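Local coordinates for uncharacterized oxidoreductase yvaA (Bacillus subtilis subsp. subtilis, PDB 3GFG), which catalyses the reversible NADPH-dependent reduction of scyllo-inosose to scyllo-inositol, cannot use NADH instead, and may also reduce other oxidised compounds formed under stress, at residues S161-R166 with I234-S239; T179-L184 with A216-Y221. All blocks are in the same frame, centred on the assembly; numbering follows the deposited sequence.

Contact 1: S161-R166 with I234-S239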
loop_
_atom_site.group_PDB
_atom_site.type_symbol
_atom_site.label_atom_id
_atom_site.label_comp_id
_atom_site.label_asym_id
_atom_site.label_seq_id
_atom_site.Cartn_x
_atom_site.Cartn_y
_atom_site.Cartn_z
ATOM N N SER B 161 -1.301 -6.685 -2.662
ATOM C CA SER B 161 -0.323 -6.958 -1.656
ATOM C C SER B 161 -0.127 -8.461 -1.425
ATOM O O SER B 161 -1.088 -9.176 -1.186
ATOM C CB SER B 161 -0.719 -6.264 -0.379
ATOM O OG SER B 161 -1.304 -7.196 0.472
ATOM N N TYR B 162 1.123 -8.924 -1.469
ATOM C CA TYR B 162 1.410 -10.349 -1.422
ATOM C C TYR B 162 2.365 -10.637 -0.278
ATOM O O TYR B 162 3.507 -10.997 -0.476
ATOM C CB TYR B 162 1.978 -10.813 -2.758
ATOM C CG TYR B 162 1.819 -12.270 -3.062
ATOM C CD1 TYR B 162 1.691 -12.696 -4.380
ATOM C CD2 TYR B 162 1.788 -13.235 -2.044
ATOM C CE1 TYR B 162 1.545 -14.047 -4.698
ATOM C CE2 TYR B 162 1.625 -14.588 -2.340
ATOM C CZ TYR B 162 1.514 -14.979 -3.677
ATOM O OH TYR B 162 1.371 -16.300 -4.011
ATOM N N ASN B 163 1.857 -10.464 0.931
ATOM C CA ASN B 163 2.646 -10.530 2.149
ATOM C C ASN B 163 2.692 -11.951 2.662
ATOM O O ASN B 163 1.810 -12.761 2.386
ATOM C CB ASN B 163 2.028 -9.646 3.233
ATOM C CG ASN B 163 1.955 -8.196 2.835
ATOM O OD1 ASN B 163 2.940 -7.600 2.452
ATOM N ND2 ASN B 163 0.774 -7.623 2.909
ATOM N N ARG B 164 3.748 -12.263 3.388
ATOM C CA ARG B 164 3.837 -13.530 4.076
ATOM C C ARG B 164 4.490 -13.273 5.445
ATOM O O ARG B 164 5.000 -12.165 5.702
ATOM C CB ARG B 164 4.568 -14.583 3.199
ATOM C CG ARG B 164 6.096 -14.416 3.082
ATOM C CD ARG B 164 6.706 -14.874 1.733
ATOM N NE ARG B 164 8.162 -14.703 1.777
ATOM C CZ ARG B 164 9.059 -15.690 1.643
ATOM N NH1 ARG B 164 10.367 -15.434 1.727
ATOM N NH2 ARG B 164 8.651 -16.928 1.400
ATOM N N TYR B 165 4.435 -14.281 6.318
ATOM C CA TYR B 165 5.149 -14.244 7.588
ATOM C C TYR B 165 6.116 -15.408 7.606
ATOM O O TYR B 165 5.791 -16.507 8.077
ATOM C CB TYR B 165 4.205 -14.314 8.792
ATOM C CG TYR B 165 4.913 -14.131 10.126
ATOM C CD1 TYR B 165 5.373 -12.881 10.529
ATOM C CD2 TYR B 165 5.133 -15.217 10.983
ATOM C CE1 TYR B 165 6.000 -12.720 11.744
ATOM C CE2 TYR B 165 5.762 -15.047 12.203
ATOM C CZ TYR B 165 6.190 -13.809 12.567
ATOM O OH TYR B 165 6.843 -13.648 13.750
ATOM N N ARG B 166 7.302 -15.163 7.070
ATOM C CA ARG B 166 8.400 -16.118 7.147
ATOM C C ARG B 166 9.667 -15.386 7.566
ATOM O O ARG B 166 10.522 -15.114 6.741
ATOM C CB ARG B 166 8.578 -16.818 5.803
ATOM C CG ARG B 166 7.566 -17.937 5.572
ATOM C CD ARG B 166 7.260 -18.045 4.106
ATOM N NE ARG B 166 6.732 -19.353 3.703
ATOM C CZ ARG B 166 5.434 -19.651 3.602
ATOM N NH1 ARG B 166 4.499 -18.741 3.905
ATOM N NH2 ARG B 166 5.069 -20.865 3.201
ATOM N N ILE B 234 0.140 -0.454 -7.803
ATOM C CA ILE B 234 1.134 -0.628 -6.755
ATOM C C ILE B 234 1.189 -2.073 -6.314
ATOM O O ILE B 234 0.212 -2.590 -5.801
ATOM C CB ILE B 234 0.825 0.214 -5.519
ATOM C CG1 ILE B 234 0.444 1.640 -5.900
ATOM C CG2 ILE B 234 2.014 0.219 -4.586
ATOM C CD1 ILE B 234 1.539 2.411 -6.633
ATOM N N LEU B 235 2.340 -2.710 -6.498
ATOM C CA LEU B 235 2.496 -4.131 -6.227
ATOM C C LEU B 235 3.538 -4.306 -5.110
ATOM O O LEU B 235 4.680 -3.828 -5.219
ATOM C CB LEU B 235 2.892 -4.881 -7.520
ATOM C CG LEU B 235 1.990 -4.752 -8.777
ATOM C CD1 LEU B 235 2.449 -5.661 -9.888
ATOM C CD2 LEU B 235 0.478 -5.010 -8.503
ATOM N N TYR B 236 3.137 -4.961 -4.022
ATOM C CA TYR B 236 4.003 -5.035 -2.868
ATOM C C TYR B 236 3.872 -6.323 -2.086
ATOM O O TYR B 236 2.871 -7.042 -2.172
ATOM C CB TYR B 236 3.862 -3.789 -1.974
ATOM C CG TYR B 236 2.603 -3.700 -1.151
ATOM C CD1 TYR B 236 2.537 -4.282 0.106
ATOM C CD2 TYR B 236 1.461 -3.020 -1.627
ATOM C CE1 TYR B 236 1.385 -4.201 0.879
ATOM C CE2 TYR B 236 0.283 -2.936 -0.856
ATOM C CZ TYR B 236 0.274 -3.527 0.399
ATOM O OH TYR B 236 -0.834 -3.480 1.195
ATOM N N GLY B 237 4.919 -6.612 -1.322
ATOM C CA GLY B 237 4.944 -7.797 -0.472
ATOM C C GLY B 237 6.146 -7.808 0.424
ATOM O O GLY B 237 7.263 -7.474 -0.017
ATOM N N GLY B 238 5.915 -8.161 1.691
ATOM C CA GLY B 238 6.983 -8.332 2.672
ATOM C C GLY B 238 6.964 -9.758 3.210
ATOM O O GLY B 238 5.996 -10.499 2.977
ATOM N N SER B 239 8.001 -10.129 3.965
ATOM C CA SER B 239 8.119 -11.465 4.515
ATOM C C SER B 239 8.012 -11.504 6.047
ATOM O O SER B 239 8.143 -12.583 6.648
ATOM C CB SER B 239 9.441 -12.076 4.083
ATOM O OG SER B 239 9.451 -12.243 2.686
HETATM O O HOH W 1 5.944 -11.780 0.403
#
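Asn163 lends its side-chain amide to the backbone of Gly238, so that a pairing begun as parallel strands carries on after both strands have ended. OD1 receives Gly238 N at 3.1 Å, in the carbonyl plane and on a lone pair; with CG anti to the carbonyl carbon (chi1 -60°), the amide reaches the neighbouring chain. Three further bonds run between backbones. Tyr162 N gives one of 2.7 Å to Tyr236 O. Arg164 N follows with one of 2.9 Å to Gly238 O, and Arg166 N closes the series on Ser239 O. Water 1 donates to both Tyr162 O and Gly238 O, joining two acceptors that cannot bond each other. A CB on Gly237 would run into Tyr162 O. Tyr236 lays one ring face over Ser161 CB in a CH-pi contact, offset toward the rim, although its exact spacing is doubtful; Ser161 OG is held by Pro246 O. With an alanine in place of Tyr236, Ser161 CB would probably lose the ring above it, and Gln159 of the second subunit a packing partner. Less certain, because Arg164 is modelled in two conformers, is a bond in one of them from NE to Ser239 OG at 2.9 Å, with the hydroxyl oxygen at the guanidinium edge, near its plane. Ser239 OG also bonds to Asp220 O, tying the residue just past strand 231-237 to the loop that leads into strand 221-228. The Tyr165 side chain points away from 234-239, and its OH bonds to Lys253 O of the second subunit. Ser161 and Tyr236 form the parallel bridge between strands 157-161 and 231-237, adjacent members of the mixed sheet in the C-terminal alpha/beta domain of the Gfo/Idh/MocA family.

Contact 2: T179-L184 with A216-Y221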
loop_
_atom_site.group_PDB
_atom_site.type_symbol
_atom_site.label_atom_id
_atom_site.label_comp_id
_atom_site.label_asym_id
_atom_site.label_seq_id
_atom_site.Cartn_x
_atom_site.Cartn_y
_atom_site.Cartn_z
ATOM N N THR B 179 19.392 -19.280 -10.547
ATOM C CA THR B 179 18.918 -18.049 -11.169
ATOM C C THR B 179 17.632 -17.541 -10.491
ATOM O O THR B 179 16.923 -18.304 -9.806
ATOM C CB THR B 179 18.619 -18.277 -12.706
ATOM O OG1 THR B 179 17.455 -19.114 -12.877
ATOM C CG2 THR B 179 19.847 -18.891 -13.462
ATOM N N ALA B 180 17.335 -16.257 -10.682
ATOM C CA ALA B 180 16.056 -15.691 -10.276
ATOM C C ALA B 180 15.596 -16.074 -8.860
ATOM O O ALA B 180 14.567 -16.714 -8.704
ATOM C CB ALA B 180 14.983 -16.058 -11.313
ATOM N N THR B 181 16.349 -15.688 -7.836
ATOM C CA THR B 181 15.958 -15.990 -6.451
ATOM C C THR B 181 15.141 -14.861 -5.834
ATOM O O THR B 181 15.206 -13.712 -6.284
ATOM C CB THR B 181 17.176 -16.197 -5.514
ATOM O OG1 THR B 181 18.015 -15.029 -5.529
ATOM C CG2 THR B 181 17.981 -17.441 -5.887
ATOM N N GLY B 182 14.390 -15.197 -4.787
ATOM C CA GLY B 182 13.704 -14.205 -3.971
ATOM C C GLY B 182 12.240 -14.004 -4.305
ATOM O O GLY B 182 11.724 -14.540 -5.303
ATOM N N THR B 183 11.577 -13.195 -3.491
ATOM C CA THR B 183 10.127 -13.046 -3.564
ATOM C C THR B 183 9.598 -12.211 -4.729
ATOM O O THR B 183 8.419 -12.331 -5.091
ATOM C CB THR B 183 9.543 -12.517 -2.229
ATOM O OG1 THR B 183 10.112 -11.238 -1.904
ATOM C CG2 THR B 183 9.804 -13.511 -1.112
ATOM N N LEU B 184 10.451 -11.364 -5.314
ATOM C CA LEU B 184 10.032 -10.589 -6.481
ATOM C C LEU B 184 9.818 -11.541 -7.646
ATOM O O LEU B 184 8.784 -11.499 -8.279
ATOM C CB LEU B 184 11.008 -9.456 -6.818
ATOM C CG LEU B 184 10.611 -8.522 -7.986
ATOM C CD1 LEU B 184 9.164 -7.991 -7.944
ATOM C CD2 LEU B 184 11.557 -7.366 -8.116
ATOM N N ALA B 216 19.259 -12.079 6.070
ATOM C CA ALA B 216 18.850 -12.441 4.724
ATOM C C ALA B 216 19.791 -11.769 3.733
ATOM O O ALA B 216 20.302 -10.677 3.990
ATOM C CB ALA B 216 17.415 -11.999 4.464
ATOM N N GLU B 217 20.047 -12.414 2.606
ATOM C CA GLU B 217 20.706 -11.705 1.514
ATOM C C GLU B 217 19.798 -11.680 0.305
ATOM O O GLU B 217 19.777 -10.696 -0.443
ATOM C CB GLU B 217 22.045 -12.323 1.170
ATOM C CG GLU B 217 22.998 -12.330 2.338
ATOM C CD GLU B 217 24.256 -13.108 2.041
ATOM O OE1 GLU B 217 24.731 -13.007 0.887
ATOM O OE2 GLU B 217 24.770 -13.808 2.951
ATOM N N THR B 218 19.029 -12.745 0.122
ATOM C CA THR B 218 18.162 -12.790 -1.023
ATOM C C THR B 218 16.913 -11.964 -0.715
ATOM O O THR B 218 16.599 -11.724 0.454
ATOM C CB THR B 218 17.880 -14.258 -1.532
ATOM O OG1 THR B 218 16.781 -14.859 -0.839
ATOM C CG2 THR B 218 19.106 -15.126 -1.386
ATOM N N VAL B 219 16.232 -11.535 -1.777
ATOM C CA VAL B 219 15.111 -10.601 -1.730
ATOM C C VAL B 219 13.860 -11.160 -1.000
ATOM O O VAL B 219 13.364 -12.248 -1.299
ATOM C CB VAL B 219 14.787 -10.095 -3.189
ATOM C CG1 VAL B 219 13.396 -9.509 -3.300
ATOM C CG2 VAL B 219 15.837 -9.091 -3.649
ATOM N N ASP B 220 13.369 -10.402 -0.027
ATOM C CA ASP B 220 12.213 -10.826 0.758
ATOM C C ASP B 220 11.176 -9.718 0.859
ATOM O O ASP B 220 10.114 -9.909 1.462
ATOM C CB ASP B 220 12.628 -11.374 2.145
ATOM C CG ASP B 220 13.236 -10.312 3.062
ATOM O OD1 ASP B 220 12.783 -9.143 3.049
ATOM O OD2 ASP B 220 14.139 -10.655 3.859
ATOM N N TYR B 221 11.497 -8.575 0.250
ATOM C CA TYR B 221 10.609 -7.417 0.229
ATOM C C TYR B 221 10.644 -6.693 -1.118
ATOM O O TYR B 221 11.719 -6.426 -1.711
ATOM C CB TYR B 221 10.955 -6.440 1.379
ATOM C CG TYR B 221 10.204 -5.118 1.355
ATOM C CD1 TYR B 221 9.079 -4.917 2.171
ATOM C CD2 TYR B 221 10.605 -4.066 0.511
ATOM C CE1 TYR B 221 8.372 -3.707 2.149
ATOM C CE2 TYR B 221 9.910 -2.870 0.484
ATOM C CZ TYR B 221 8.798 -2.694 1.309
ATOM O OH TYR B 221 8.105 -1.502 1.296
HETATM O O HOH W 2 17.537 -12.279 -4.418
#
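The flat group that Thr183 meets is the carbonyl of Val219: Thr183 N bonds to Val219 O at 3.0 Å, approaching from above the carbonyl plane, 44° out of it, and not along a lone pair. Thr183 OG1 lies 3.3 Å from Asp220 C and reaches Val219 O in a weak bond, a position set by a chi1 of 60° that places the hydroxyl between backbone N and carbonyl carbon. Gly182 sits at the N-cap of helix 183-199, with its CA 3.3 Å from Val219 O. At its positive phi a CB would jam against the preceding carbonyl O and also run into Val219 CB, so the close passage of the two chains depends on the missing side chain. Val219 CG1, anti to its own N, rests 4.3 Å from Leu184 CB, while Leu184 goes on to touch Phe222 and helix 332-351. Farther out, Thr181 and Thr218 cross at about a right angle, Thr181 OG1 standing 4.1 Å from Thr218 CB. Water 2 accepts from Val219 N at 3.0 Å and is hydrogen-bonded to Thr181 OG1 as well. Asp220, whose carboxylate is held by a salt bridge to Arg213 and a bond from Gln212 N, faces Met210 together with Tyr221 as a classic beta bulge where strand 221-228 begins. A carbonyl oxygen from another part of the chain thus takes up an N-H in the first turn of the helix, where the positive end of the helix dipole would probably favour the partly negative oxygen.

Overall arrangement
Contacts 1 and 2 lie with centres about 12 Å apart on the same side of the chain's centre, in the C-terminal alpha/beta domain. They touch directly: Gly237 O lies 3.8 Å from Tyr221 CD1, and in one of the two Arg164 conformers Arg164 NH1 packs 3.5 Å from Thr183 CG2. Along the chain, both segments of contact 2 fall between those of contact 1, so the sheet pairing encloses the helix start. From 179-184 the chain also reaches the coenzyme-binding Rossmann domain, where Thr179 packs on Ala109. As in other members of this family, coenzyme and substrate probably meet between the two domains.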